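Local coordinates for Serine/threonine/tyrosine-interacting protein (PDB 2R0B) that binds ERK1/ERK2 and the F-box of FBXW7 as a catalytically inactive phosphatase, tethering the kinases in the nucleus and blocking FBXW7 assembly into its ubiquitin ligase, at residues M6-I9 with L13-G16; P51-Q54 with R58-V61; L62-A65 with V69-I72; Y111-E114 with K119-D122; N43-F48 with H96-I101. All coordinates share one frame; numbering follows the deposited sequence.

Contact 1: M6-I9 with L13-G16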
loop_
_atom_site.group_PDB
_atom_site.type_symbol
_atom_site.label_atom_id
_atom_site.label_comp_id
_atom_site.label_asym_id
_atom_site.label_seq_id
_atom_site.Cartn_x
_atom_site.Cartn_y
_atom_site.Cartn_z
ATOM N N MET A 6 0.247 -11.953 0.506
ATOM C CA MET A 6 0.380 -10.805 -0.413
ATOM C C MET A 6 0.098 -11.210 -1.868
ATOM O O MET A 6 0.402 -12.347 -2.282
ATOM C CB MET A 6 1.771 -10.141 -0.281
ATOM C CG MET A 6 2.971 -10.923 -0.855
ATOM S SD MET A 6 4.609 -10.113 -0.788
ATOM C CE MET A 6 5.613 -11.306 -1.716
ATOM N N GLN A 7 -0.491 -10.278 -2.629
ATOM C CA GLN A 7 -0.716 -10.465 -4.054
ATOM C C GLN A 7 0.040 -9.426 -4.867
ATOM O O GLN A 7 0.110 -8.275 -4.459
ATOM C CB GLN A 7 -2.201 -10.356 -4.374
ATOM C CG GLN A 7 -2.980 -11.594 -3.924
ATOM C CD GLN A 7 -3.431 -11.465 -2.495
ATOM O OE1 GLN A 7 -3.896 -10.407 -2.101
ATOM N NE2 GLN A 7 -3.320 -12.536 -1.718
ATOM N N GLU A 8 0.598 -9.826 -6.015
ATOM C CA GLU A 8 1.080 -8.852 -6.994
ATOM C C GLU A 8 -0.085 -8.162 -7.674
ATOM O O GLU A 8 -0.922 -8.800 -8.323
ATOM C CB GLU A 8 2.025 -9.467 -8.045
ATOM C CG GLU A 8 2.924 -8.405 -8.719
ATOM C CD GLU A 8 4.117 -8.968 -9.526
ATOM O OE1 GLU A 8 4.357 -10.199 -9.530
ATOM O OE2 GLU A 8 4.831 -8.167 -10.177
ATOM N N ILE A 9 -0.136 -6.847 -7.533
ATOM C CA ILE A 9 -1.259 -6.075 -8.040
ATOM C C ILE A 9 -0.946 -5.549 -9.434
ATOM O O ILE A 9 -1.795 -5.552 -10.348
ATOM C CB ILE A 9 -1.568 -4.900 -7.108
ATOM C CG1 ILE A 9 -1.933 -5.398 -5.685
ATOM C CG2 ILE A 9 -2.676 -4.029 -7.693
ATOM C CD1 ILE A 9 -3.083 -6.417 -5.638
ATOM N N LEU A 13 4.545 -4.303 -7.742
ATOM C CA LEU A 13 3.840 -3.683 -6.595
ATOM C C LEU A 13 2.911 -4.709 -5.988
ATOM O O LEU A 13 1.998 -5.183 -6.654
ATOM C CB LEU A 13 3.058 -2.439 -7.029
ATOM C CG LEU A 13 2.215 -1.717 -5.980
ATOM C CD1 LEU A 13 3.109 -1.128 -4.899
ATOM C CD2 LEU A 13 1.330 -0.629 -6.603
ATOM N N PHE A 14 3.159 -5.050 -4.726
ATOM C CA PHE A 14 2.440 -6.086 -4.021
ATOM C C PHE A 14 1.644 -5.470 -2.877
ATOM O O PHE A 14 2.045 -4.440 -2.319
ATOM C CB PHE A 14 3.420 -7.110 -3.416
ATOM C CG PHE A 14 4.238 -7.869 -4.432
ATOM C CD1 PHE A 14 3.973 -9.218 -4.669
ATOM C CD2 PHE A 14 5.286 -7.259 -5.116
ATOM C CE1 PHE A 14 4.738 -9.948 -5.580
ATOM C CE2 PHE A 14 6.065 -7.993 -6.046
ATOM C CZ PHE A 14 5.765 -9.331 -6.281
ATOM N N LEU A 15 0.536 -6.121 -2.525
ATOM C CA LEU A 15 -0.360 -5.639 -1.468
ATOM C C LEU A 15 -0.681 -6.791 -0.543
ATOM O O LEU A 15 -1.052 -7.872 -1.000
ATOM C CB LEU A 15 -1.657 -5.095 -2.085
ATOM C CG LEU A 15 -2.827 -4.723 -1.149
ATOM C CD1 LEU A 15 -2.504 -3.595 -0.176
ATOM C CD2 LEU A 15 -4.109 -4.410 -1.937
ATOM N N GLY A 16 -0.566 -6.569 0.767
ATOM C CA GLY A 16 -0.720 -7.689 1.703
ATOM C C GLY A 16 -1.150 -7.228 3.083
ATOM O O GLY A 16 -1.187 -6.038 3.341
#
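E8 lies across one face of the F14 ring, and its CB, CG, CD and OE1 each meet that ring. CB sits above the near side, 3.7 Å from F14 CE1. CG stands over the face as a CH-pi contact, 4.0 Å from the ring centroid of F14 and 15° off the normal. CD follows the ring outward to within 3.7 Å of F14 CZ. At the tip OE1 reaches the same atom, E8 OE1 to F14 CZ measuring 3.6 Å, with the carboxylate stacked on the ring and the two planes 22° apart. The path depends on CG pointing opposite the backbone N (chi1 -159°) and on an extended chain; OE2 then accepts a bond from G12 N in the turn, which limits rotation of the carboxylate. M6 approaches the ring obliquely, its SD 4.8 Å from the F14 centroid in a Met-aromatic contact. Away from F14, I9 CG1 packs on L15 CB at 3.6 Å, and both side chains also pack against helices 103-116 and 120-130. The backbones are stitched by Q7 and L15, a hydrogen-bonded pair joined in both directions (L15 N to Q7 O 2.9 Å), and by I9 N to L13 O at 2.8 Å. Together they form an antiparallel beta hairpin, whose first strand is the outermost on this side of the phosphatase-domain sheet.

Contact 2: P51-Q54 with R58-V61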
loop_
_atom_site.group_PDB
_atom_site.type_symbol
_atom_site.label_atom_id
_atom_site.label_comp_id
_atom_site.label_asym_id
_atom_site.label_seq_id
_atom_site.Cartn_x
_atom_site.Cartn_y
_atom_site.Cartn_z
ATOM N N PRO A 51 8.592 -2.714 11.130
ATOM C CA PRO A 51 9.662 -3.236 10.261
ATOM C C PRO A 51 10.386 -4.403 10.921
ATOM O O PRO A 51 10.828 -4.289 12.080
ATOM C CB PRO A 51 10.596 -2.038 10.110
ATOM C CG PRO A 51 9.747 -0.876 10.355
ATOM C CD PRO A 51 8.825 -1.294 11.455
ATOM N N ASN A 52 10.461 -5.531 10.220
ATOM C CA ASN A 52 11.128 -6.711 10.772
ATOM C C ASN A 52 12.513 -7.012 10.243
ATOM O O ASN A 52 13.200 -7.914 10.757
ATOM C CB ASN A 52 10.239 -7.951 10.642
ATOM C CG ASN A 52 8.967 -7.833 11.443
ATOM O OD1 ASN A 52 9.002 -7.663 12.673
ATOM N ND2 ASN A 52 7.839 -7.948 10.769
ATOM N N PHE A 53 12.933 -6.270 9.228
ATOM C CA PHE A 53 14.221 -6.534 8.615
ATOM C C PHE A 53 14.966 -5.227 8.500
ATOM O O PHE A 53 14.970 -4.597 7.444
ATOM C CB PHE A 53 14.043 -7.219 7.263
ATOM C CG PHE A 53 13.151 -8.441 7.320
ATOM C CD1 PHE A 53 13.635 -9.657 7.804
ATOM C CD2 PHE A 53 11.834 -8.374 6.879
ATOM C CE1 PHE A 53 12.803 -10.781 7.866
ATOM C CE2 PHE A 53 11.002 -9.495 6.924
ATOM C CZ PHE A 53 11.487 -10.696 7.416
ATOM N N GLN A 54 15.620 -4.849 9.599
ATOM C CA GLN A 54 16.243 -3.527 9.725
ATOM C C GLN A 54 17.289 -3.288 8.651
ATOM O O GLN A 54 17.413 -2.176 8.128
ATOM C CB GLN A 54 16.854 -3.329 11.125
ATOM C CG GLN A 54 15.931 -3.741 12.302
ATOM C CD GLN A 54 14.552 -3.093 12.233
ATOM O OE1 GLN A 54 14.427 -1.894 11.962
ATOM N NE2 GLN A 54 13.508 -3.888 12.472
ATOM N N ARG A 58 14.342 -1.139 2.507
ATOM C CA ARG A 58 14.010 0.260 2.804
ATOM C C ARG A 58 12.532 0.371 3.184
ATOM O O ARG A 58 11.655 -0.114 2.458
ATOM C CB ARG A 58 14.320 1.170 1.620
ATOM C CG ARG A 58 15.792 1.203 1.222
ATOM C CD ARG A 58 16.068 2.316 0.234
ATOM N NE ARG A 58 17.490 2.403 -0.112
ATOM C CZ ARG A 58 17.997 3.283 -0.971
ATOM N NH1 ARG A 58 17.205 4.169 -1.574
ATOM N NH2 ARG A 58 19.305 3.286 -1.222
ATOM N N TYR A 59 12.253 1.007 4.316
ATOM C CA TYR A 59 10.898 1.085 4.833
ATOM C C TYR A 59 10.341 2.495 4.739
ATOM O O TYR A 59 11.093 3.473 4.767
ATOM C CB TYR A 59 10.871 0.641 6.303
ATOM C CG TYR A 59 10.961 -0.847 6.506
ATOM C CD1 TYR A 59 9.803 -1.633 6.583
ATOM C CD2 TYR A 59 12.196 -1.479 6.627
ATOM C CE1 TYR A 59 9.879 -3.014 6.780
ATOM C CE2 TYR A 59 12.283 -2.846 6.811
ATOM C CZ TYR A 59 11.123 -3.612 6.893
ATOM O OH TYR A 59 11.217 -4.964 7.123
ATOM N N LEU A 60 9.013 2.586 4.619
ATOM C CA LEU A 60 8.285 3.817 4.846
ATOM C C LEU A 60 7.169 3.486 5.823
ATOM O O LEU A 60 6.249 2.739 5.488
ATOM C CB LEU A 60 7.725 4.381 3.532
ATOM C CG LEU A 60 6.916 5.664 3.634
ATOM C CD1 LEU A 60 7.821 6.761 4.157
ATOM C CD2 LEU A 60 6.363 6.117 2.273
ATOM N N VAL A 61 7.268 3.993 7.051
ATOM C CA VAL A 61 6.281 3.669 8.106
ATOM C C VAL A 61 5.292 4.816 8.256
ATOM O O VAL A 61 5.690 5.964 8.481
ATOM C CB VAL A 61 6.970 3.367 9.465
ATOM C CG1 VAL A 61 5.935 3.121 10.561
ATOM C CG2 VAL A 61 7.917 2.193 9.349
HETATM O O HOH W 1 8.790 -6.100 7.940
#
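P51 sits over one face of the Y59 ring, its CB above the centre, 3.5 Å from the centroid of Y59 and 7° off the normal, a close CH-pi contact. Y59 CG lies opposite its carbonyl carbon and beside its backbone N, which carries the ring out from the strand to P51. P51 CA joins CB over the same face, and P51 CG meets V61 CG2 at 3.7 Å. The far end of the tyrosine is held by the loop backbone. Its hydroxyl accepts a bond from F53 N (3.0 Å to Y59 OH), bent to 140° at the hydrogen, while F53 O lies in the ring plane at the edge, 3.3 Å from Y59 CE2. The same OH also meets the F53 ring at its edge, 3.5 Å from F53 CD2. On the looser side a water takes over, accepting from N52 N and lying 2.8 Å from Y59 OH. Q54 folds back within its own loop, NE2 donating to P51 O at 2.7 Å from well above the carbonyl plane (58°); its OE1 binds a glycerol, probably from the crystallisation liquor. F53 and Q54 belong to the short motif that interacts with FBXW7. The F53 ring is buried against L26 and L29 of helix 26-31. Behind the contact, strand 58-63 forms the sheet edge, hydrogen-bonded to strand 36-41, and L60 packs on helix 76-88.

Contact 3: L62-A65 with V69-I72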
loop_
_atom_site.group_PDB
_atom_site.type_symbol
_atom_site.label_atom_id
_atom_site.label_comp_id
_atom_site.label_asym_id
_atom_site.label_seq_id
_atom_site.Cartn_x
_atom_site.Cartn_y
_atom_site.Cartn_z
ATOM N N LEU A 62 4.002 4.498 8.136
ATOM C CA LEU A 62 2.948 5.513 8.151
ATOM C C LEU A 62 2.001 5.239 9.301
ATOM O O LEU A 62 1.313 4.211 9.333
ATOM C CB LEU A 62 2.152 5.540 6.831
ATOM C CG LEU A 62 2.899 5.852 5.534
ATOM C CD1 LEU A 62 1.983 5.756 4.306
ATOM C CD2 LEU A 62 3.607 7.206 5.566
ATOM N N ASP A 63 1.987 6.169 10.242
ATOM C CA ASP A 63 1.086 6.104 11.390
ATOM C C ASP A 63 -0.299 6.593 10.942
ATOM O O ASP A 63 -0.569 7.805 10.859
ATOM C CB ASP A 63 1.686 6.941 12.520
ATOM C CG ASP A 63 0.726 7.177 13.666
ATOM O OD1 ASP A 63 -0.225 6.385 13.829
ATOM O OD2 ASP A 63 0.934 8.158 14.435
ATOM N N ILE A 64 -1.173 5.636 10.631
ATOM C CA ILE A 64 -2.500 5.939 10.058
ATOM C C ILE A 64 -3.555 5.062 10.719
ATOM O O ILE A 64 -3.359 3.848 10.817
ATOM C CB ILE A 64 -2.531 5.644 8.517
ATOM C CG1 ILE A 64 -1.586 6.605 7.769
ATOM C CG2 ILE A 64 -3.987 5.736 7.975
ATOM C CD1 ILE A 64 -1.362 6.339 6.312
ATOM N N ALA A 65 -4.656 5.667 11.174
ATOM C CA ALA A 65 -5.824 4.916 11.663
ATOM C C ALA A 65 -6.780 4.545 10.537
ATOM O O ALA A 65 -6.957 5.321 9.581
ATOM C CB ALA A 65 -6.557 5.730 12.695
ATOM N N VAL A 69 -12.446 9.561 9.087
ATOM C CA VAL A 69 -11.954 10.933 9.227
ATOM C C VAL A 69 -10.421 11.052 9.220
ATOM O O VAL A 69 -9.876 12.153 9.226
ATOM C CB VAL A 69 -12.582 11.673 10.435
ATOM C CG1 VAL A 69 -14.087 11.416 10.484
ATOM C CG2 VAL A 69 -11.931 11.252 11.727
ATOM N N GLU A 70 -9.728 9.918 9.216
ATOM C CA GLU A 70 -8.262 9.938 9.167
ATOM C C GLU A 70 -7.837 10.551 7.827
ATOM O O GLU A 70 -8.405 10.249 6.784
ATOM C CB GLU A 70 -7.690 8.524 9.337
ATOM C CG GLU A 70 -6.169 8.383 9.096
ATOM C CD GLU A 70 -5.331 9.157 10.107
ATOM O OE1 GLU A 70 -4.749 8.507 11.014
ATOM O OE2 GLU A 70 -5.299 10.416 10.020
ATOM N N ASN A 71 -6.878 11.460 7.871
ATOM C CA ASN A 71 -6.325 12.045 6.657
ATOM C C ASN A 71 -5.220 11.166 6.089
ATOM O O ASN A 71 -4.132 11.027 6.690
ATOM C CB ASN A 71 -5.781 13.446 6.969
ATOM C CG ASN A 71 -5.116 14.133 5.769
ATOM O OD1 ASN A 71 -4.688 13.499 4.794
ATOM N ND2 ASN A 71 -5.015 15.464 5.857
ATOM N N ILE A 72 -5.488 10.571 4.926
ATOM C CA ILE A 72 -4.434 9.859 4.177
ATOM C C ILE A 72 -3.997 10.602 2.910
ATOM O O ILE A 72 -2.913 10.357 2.409
ATOM C CB ILE A 72 -4.841 8.414 3.781
ATOM C CG1 ILE A 72 -6.048 8.406 2.829
ATOM C CG2 ILE A 72 -5.063 7.562 5.033
ATOM C CD1 ILE A 72 -6.452 6.964 2.368
HETATM O O HOH W 2 -2.521 9.371 12.044
#
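A65 and E70 bring their CA atoms to 6.1 Å where the chain leaves strand 58-63 and doubles back on itself before helix 76-88. By topology this probably corresponds to the general-acid loop of active dual-specificity phosphatases. The E70 carboxylate closes the loop: OE1 accepts from A65 N at 2.8 Å, nearly straight at 174° and on the lone pair that faces away from OE2. A first torsion opposite the backbone N (chi1 171°), followed by a bend at chi2 (64°), folds the chain so that its CG passes A65 O and the carboxylate arrives at the amide. OE2 bonds only weakly to N71 N and has a long, weak ion pair with R74. Beneath these polar links I64 CG2 meets E70 CG at 3.6 Å, crossing it roughly at right angles, and touches I72 CG2 at 3.6 Å. Both isoleucines press on F107 of helix 103-116, and I64 O is bonded to R103, joining the loop to the phosphate-binding region. A water completes the grip on OE1, donating to it at 2.6 Å from E70 OE1 and also to D63 O, 2.8 Å from that oxygen.

Contact 4: Y111-E114 with K119-D122. With SO4 (sulfate ion), chain C.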
loop_
_atom_site.group_PDB
_atom_site.type_symbol
_atom_site.label_atom_id
_atom_site.label_comp_id
_atom_site.label_asym_id
_atom_site.label_seq_id
_atom_site.Cartn_x
_atom_site.Cartn_y
_atom_site.Cartn_z
ATOM N N TYR A 111 -1.866 5.128 -6.142
ATOM C CA TYR A 111 -0.749 4.955 -7.049
ATOM C C TYR A 111 -1.284 4.576 -8.427
ATOM O O TYR A 111 -0.839 5.126 -9.437
ATOM C CB TYR A 111 0.260 3.912 -6.520
ATOM C CG TYR A 111 1.395 3.717 -7.490
ATOM C CD1 TYR A 111 2.472 4.615 -7.536
ATOM C CD2 TYR A 111 1.338 2.702 -8.439
ATOM C CE1 TYR A 111 3.500 4.456 -8.468
ATOM C CE2 TYR A 111 2.350 2.541 -9.378
ATOM C CZ TYR A 111 3.421 3.408 -9.381
ATOM O OH TYR A 111 4.373 3.221 -10.351
ATOM N N ILE A 112 -2.254 3.664 -8.458
ATOM C CA ILE A 112 -2.789 3.161 -9.747
ATOM C C ILE A 112 -3.573 4.229 -10.496
ATOM O O ILE A 112 -3.399 4.410 -11.715
ATOM C CB ILE A 112 -3.670 1.917 -9.549
ATOM C CG1 ILE A 112 -2.808 0.744 -9.142
ATOM C CG2 ILE A 112 -4.497 1.610 -10.860
ATOM C CD1 ILE A 112 -3.596 -0.436 -8.587
ATOM N N MET A 113 -4.397 4.980 -9.765
ATOM C CA MET A 113 -5.161 6.073 -10.371
ATOM C C MET A 113 -4.275 7.103 -11.078
ATOM O O MET A 113 -4.494 7.437 -12.262
ATOM C CB MET A 113 -6.037 6.767 -9.306
ATOM C CG MET A 113 -7.207 5.900 -8.810
ATOM S SD MET A 113 -8.130 6.667 -7.449
ATOM C CE MET A 113 -8.663 8.213 -8.241
ATOM N N GLU A 114 -3.269 7.599 -10.362
ATOM C CA GLU A 114 -2.403 8.617 -10.914
ATOM C C GLU A 114 -1.507 8.115 -12.041
ATOM O O GLU A 114 -1.333 8.798 -13.058
ATOM C CB GLU A 114 -1.552 9.236 -9.819
ATOM C CG GLU A 114 -0.823 10.446 -10.323
ATOM C CD GLU A 114 -0.264 11.306 -9.236
ATOM O OE1 GLU A 114 -0.187 10.862 -8.055
ATOM O OE2 GLU A 114 0.112 12.446 -9.586
ATOM N N LYS A 119 -9.858 6.111 -13.173
ATOM C CA LYS A 119 -10.802 6.638 -12.177
ATOM C C LYS A 119 -10.905 5.695 -10.981
ATOM O O LYS A 119 -10.477 4.524 -11.061
ATOM C CB LYS A 119 -12.179 6.818 -12.816
ATOM C CG LYS A 119 -12.285 8.006 -13.808
ATOM C CD LYS A 119 -13.474 7.823 -14.717
ATOM C CE LYS A 119 -13.984 9.139 -15.379
ATOM N NZ LYS A 119 -12.951 10.150 -15.775
ATOM N N TYR A 120 -11.495 6.177 -9.877
ATOM C CA TYR A 120 -11.564 5.359 -8.663
ATOM C C TYR A 120 -12.264 4.022 -8.897
ATOM O O TYR A 120 -11.742 2.962 -8.552
ATOM C CB TYR A 120 -12.181 6.098 -7.442
ATOM C CG TYR A 120 -12.403 5.108 -6.316
ATOM C CD1 TYR A 120 -11.369 4.739 -5.474
ATOM C CD2 TYR A 120 -13.656 4.489 -6.138
ATOM C CE1 TYR A 120 -11.562 3.777 -4.492
ATOM C CE2 TYR A 120 -13.861 3.546 -5.154
ATOM C CZ TYR A 120 -12.799 3.191 -4.327
ATOM O OH TYR A 120 -12.956 2.224 -3.347
ATOM N N ARG A 121 -13.461 4.068 -9.473
ATOM C CA ARG A 121 -14.227 2.848 -9.638
ATOM C C ARG A 121 -13.481 1.768 -10.429
ATOM O O ARG A 121 -13.573 0.587 -10.115
ATOM C CB ARG A 121 -15.580 3.151 -10.273
ATOM C CG ARG A 121 -15.536 3.573 -11.712
ATOM C CD ARG A 121 -16.919 3.958 -12.180
ATOM N NE ARG A 121 -17.484 5.064 -11.401
ATOM C CZ ARG A 121 -18.622 5.678 -11.714
ATOM N NH1 ARG A 121 -19.307 5.292 -12.788
ATOM N NH2 ARG A 121 -19.075 6.676 -10.963
ATOM N N ASP A 122 -12.739 2.189 -11.448
ATOM C CA ASP A 122 -12.010 1.249 -12.302
ATOM C C ASP A 122 -10.736 0.723 -11.637
ATOM O O ASP A 122 -10.378 -0.453 -11.788
ATOM C CB ASP A 122 -11.709 1.922 -13.634
ATOM C CG ASP A 122 -12.983 2.309 -14.359
ATOM O OD1 ASP A 122 -13.852 1.425 -14.512
ATOM O OD2 ASP A 122 -13.132 3.497 -14.732
HETATM S S SO4 C . -15.523 7.812 -9.805
HETATM O O1 SO4 C . -15.513 8.567 -11.073
HETATM O O2 SO4 C . -14.670 8.606 -8.926
HETATM O O3 SO4 C . -16.891 7.701 -9.327
HETATM O O4 SO4 C . -14.962 6.501 -10.095
#
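A tight corner between two helices of the phosphatase domain carries this contact: helix 103-116 ends, the chain turns, and helix 120-130 begins with K119 as its N-cap residue. M113 bridges the corner from the first helix. Its chain runs extended to the sulfur and then bends (chi3 59°), which lays the terminal methyl against the start of the second helix, M113 CE being 3.9 Å from Y120 N. SD comes alongside, 3.9 Å from Y120 CA and 4.1 Å from Y120 CB, and lies near the plane of the tyrosine ring at its edge. The junction is thus packed by the thioether of M113 rather than by polar bonds between the two segments; A123 and Y151 also touch M113, and the Y120 ring leans on V141 and L144 of helix 138-152. The helix start also holds a sulfate, probably from the crystallisation liquor. R121 takes it from two directions: its backbone N donates to sulfate O4 at 2.9 Å, and its side chain, bent at chi3 (60°), curls back alongside the ion, with Q145 NE2 as a further donor. The helix N-terminus probably adds favourable electrostatics. The guanidinium meets the sulfate with its edge, R121 NH2 bonding to O3 at 2.9 Å.

Contact 5: N43-F48 with H96-I101. With SO4 (sulfate ion), chain B.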
loop_
_atom_site.group_PDB
_atom_site.type_symbol
_atom_site.label_atom_id
_atom_site.label_comp_id
_atom_site.label_asym_id
_atom_site.label_seq_id
_atom_site.Cartn_x
_atom_site.Cartn_y
_atom_site.Cartn_z
ATOM N N ASN A 43 -0.261 3.723 15.942
ATOM C CA ASN A 43 0.761 3.537 16.951
ATOM C C ASN A 43 0.417 2.386 17.912
ATOM O O ASN A 43 1.304 1.631 18.316
ATOM C CB ASN A 43 1.033 4.838 17.700
ATOM C CG ASN A 43 1.677 5.888 16.816
ATOM O OD1 ASN A 43 2.491 5.574 15.935
ATOM N ND2 ASN A 43 1.305 7.159 17.042
ATOM N N ILE A 44 -0.875 2.224 18.217
ATOM C CA ILE A 44 -1.326 1.143 19.103
ATOM C C ILE A 44 -1.143 -0.259 18.508
ATOM O O ILE A 44 -1.100 -1.229 19.266
ATOM C CB ILE A 44 -2.806 1.275 19.600
ATOM C CG1 ILE A 44 -3.788 1.323 18.431
ATOM C CG2 ILE A 44 -2.963 2.488 20.526
ATOM C CD1 ILE A 44 -5.240 1.184 18.852
ATOM N N GLU A 45 -1.036 -0.344 17.174
ATOM C CA GLU A 45 -0.704 -1.587 16.462
ATOM C C GLU A 45 0.792 -1.871 16.330
ATOM O O GLU A 45 1.176 -2.911 15.798
ATOM C CB GLU A 45 -1.325 -1.590 15.051
ATOM C CG GLU A 45 -2.858 -1.662 15.010
ATOM C CD GLU A 45 -3.429 -1.402 13.606
ATOM O OE1 GLU A 45 -2.946 -0.469 12.958
ATOM O OE2 GLU A 45 -4.404 -2.087 13.179
ATOM N N ALA A 46 1.643 -0.939 16.770
ATOM C CA ALA A 46 3.086 -1.051 16.522
ATOM C C ALA A 46 3.801 -2.196 17.282
ATOM O O ALA A 46 4.926 -2.557 16.943
ATOM C CB ALA A 46 3.790 0.317 16.726
ATOM N N ASN A 47 3.121 -2.806 18.254
ATOM C CA ASN A 47 3.633 -4.047 18.876
ATOM C C ASN A 47 3.689 -5.245 17.926
ATOM O O ASN A 47 4.545 -6.120 18.079
ATOM C CB ASN A 47 2.862 -4.434 20.161
ATOM C CG ASN A 47 1.330 -4.508 19.972
ATOM O OD1 ASN A 47 0.741 -3.787 19.152
ATOM N ND2 ASN A 47 0.677 -5.361 20.772
ATOM N N PHE A 48 2.768 -5.319 16.965
ATOM C CA PHE A 48 2.772 -6.454 16.050
ATOM C C PHE A 48 2.930 -6.076 14.576
ATOM O O PHE A 48 3.160 -6.952 13.747
ATOM C CB PHE A 48 1.561 -7.378 16.265
ATOM C CG PHE A 48 0.233 -6.771 15.879
ATOM C CD1 PHE A 48 -0.387 -7.131 14.706
ATOM C CD2 PHE A 48 -0.426 -5.899 16.729
ATOM C CE1 PHE A 48 -1.623 -6.637 14.350
ATOM C CE2 PHE A 48 -1.680 -5.372 16.383
ATOM C CZ PHE A 48 -2.286 -5.735 15.180
ATOM N N HIS A 96 1.750 -2.909 2.923
ATOM C CA HIS A 96 0.956 -3.699 3.843
ATOM C C HIS A 96 0.362 -2.835 4.941
ATOM O O HIS A 96 0.916 -1.780 5.294
ATOM C CB HIS A 96 1.749 -4.910 4.403
ATOM C CG HIS A 96 2.698 -4.569 5.512
ATOM N ND1 HIS A 96 2.271 -4.276 6.795
ATOM C CD2 HIS A 96 4.052 -4.471 5.531
ATOM C CE1 HIS A 96 3.324 -4.016 7.551
ATOM N NE2 HIS A 96 4.412 -4.134 6.813
ATOM N N GLY A 97 -0.790 -3.278 5.449
ATOM C CA GLY A 97 -1.405 -2.648 6.594
ATOM C C GLY A 97 -1.497 -3.703 7.682
ATOM O O GLY A 97 -0.539 -4.445 7.928
ATOM N N ASN A 98 -2.654 -3.773 8.338
ATOM C CA ASN A 98 -2.951 -4.864 9.248
ATOM C C ASN A 98 -3.631 -5.976 8.445
ATOM O O ASN A 98 -3.039 -7.044 8.225
ATOM C CB ASN A 98 -3.830 -4.332 10.392
ATOM C CG ASN A 98 -4.229 -5.396 11.384
ATOM O OD1 ASN A 98 -4.207 -6.589 11.080
ATOM N ND2 ASN A 98 -4.645 -4.964 12.587
ATOM N N ALA A 99 -4.840 -5.694 7.962
ATOM C CA ALA A 99 -5.646 -6.657 7.221
ATOM C C ALA A 99 -5.396 -6.624 5.709
ATOM O O ALA A 99 -5.741 -7.582 5.030
ATOM C CB ALA A 99 -7.173 -6.455 7.511
ATOM N N GLY A 100 -4.797 -5.550 5.177
ATOM C CA GLY A 100 -4.652 -5.418 3.721
ATOM C C GLY A 100 -6.010 -5.180 3.062
ATOM O O GLY A 100 -6.283 -5.669 1.958
ATOM N N ILE A 101 -6.864 -4.412 3.724
ATOM C CA ILE A 101 -8.229 -4.214 3.233
ATOM C C ILE A 101 -8.551 -2.758 2.927
ATOM O O ILE A 101 -9.149 -2.454 1.895
ATOM C CB ILE A 101 -9.262 -4.795 4.198
ATOM C CG1 ILE A 101 -9.126 -6.322 4.209
ATOM C CG2 ILE A 101 -10.693 -4.345 3.840
ATOM C CD1 ILE A 101 -10.087 -7.040 5.133
HETATM S S SO4 B . -5.760 -2.144 6.612
HETATM O O1 SO4 B . -6.837 -3.042 6.197
HETATM O O2 SO4 B . -6.391 -0.863 6.903
HETATM O O3 SO4 B . -5.128 -2.597 7.849
HETATM O O4 SO4 B . -4.739 -2.011 5.575
#
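N98 directs its amide away from the phosphate-binding loop, CG opposite the backbone N (chi1 179°), while E45 sends an extended chain across from its 3-10 turn, so that the two side chains cross at about a right angle. The loop is the P-loop of the protein tyrosine phosphatases, and G97 stands where active relatives have the nucleophilic cysteine. N98 ND2 donates to E45 OE2 at 2.9 Å, almost straight (173°). The bond leaves within the amide plane but meets the acceptor from above the carboxylate plane, 41° out of it. F48 borders the amide with its ring edge, F48 CZ lying 3.6 Å from N98 ND2, and its ring also meets Y18 edge to face. E45 is shared: OE1 forms a salt bridge with R103 and accepts from Q42 N, so one carboxylate ties the 43-48 turn to both N98 and the P-loop arginine. With its side chain held outside, N98 turns its backbone inward to a sulfate, probably from the crystallisation liquor, that probably marks where active relatives bind the substrate phosphate. N98 N donates to sulfate O3 at 2.8 Å, A99 N to the same oxygen at 3.1 Å, and I101 N to O1 at 2.8 Å; R103, S102 and S104 complete the cradle. H96 ND1 bonds G97 O at 3.0 Å in the carbonyl plane. G97 CA lies 3.5 Å from sulfate O4.

In the fold
All five contacts belong to one phosphatase domain. Contact 1 comes first in the chain and holds one side of the five-stranded sheet; contacts 2 and 3 follow each other along strand 58-63 at the other edge, their centres about 18 Å apart. Both are nested inside the long loop closed by contact 5, where the P-loop leaves the central strand 93-96. Contacts 3 and 5 are the nearest to each other by their centres, about 12 Å, and touch through D63 and N43. Contact 4, last along the chain, lies about 24 Å from contact 5 by centres and packs on contact 1 through I9 and I112. The loop with the FBXW7 motif and the sulfate-filled P-loop thus both extend from strands of one sheet.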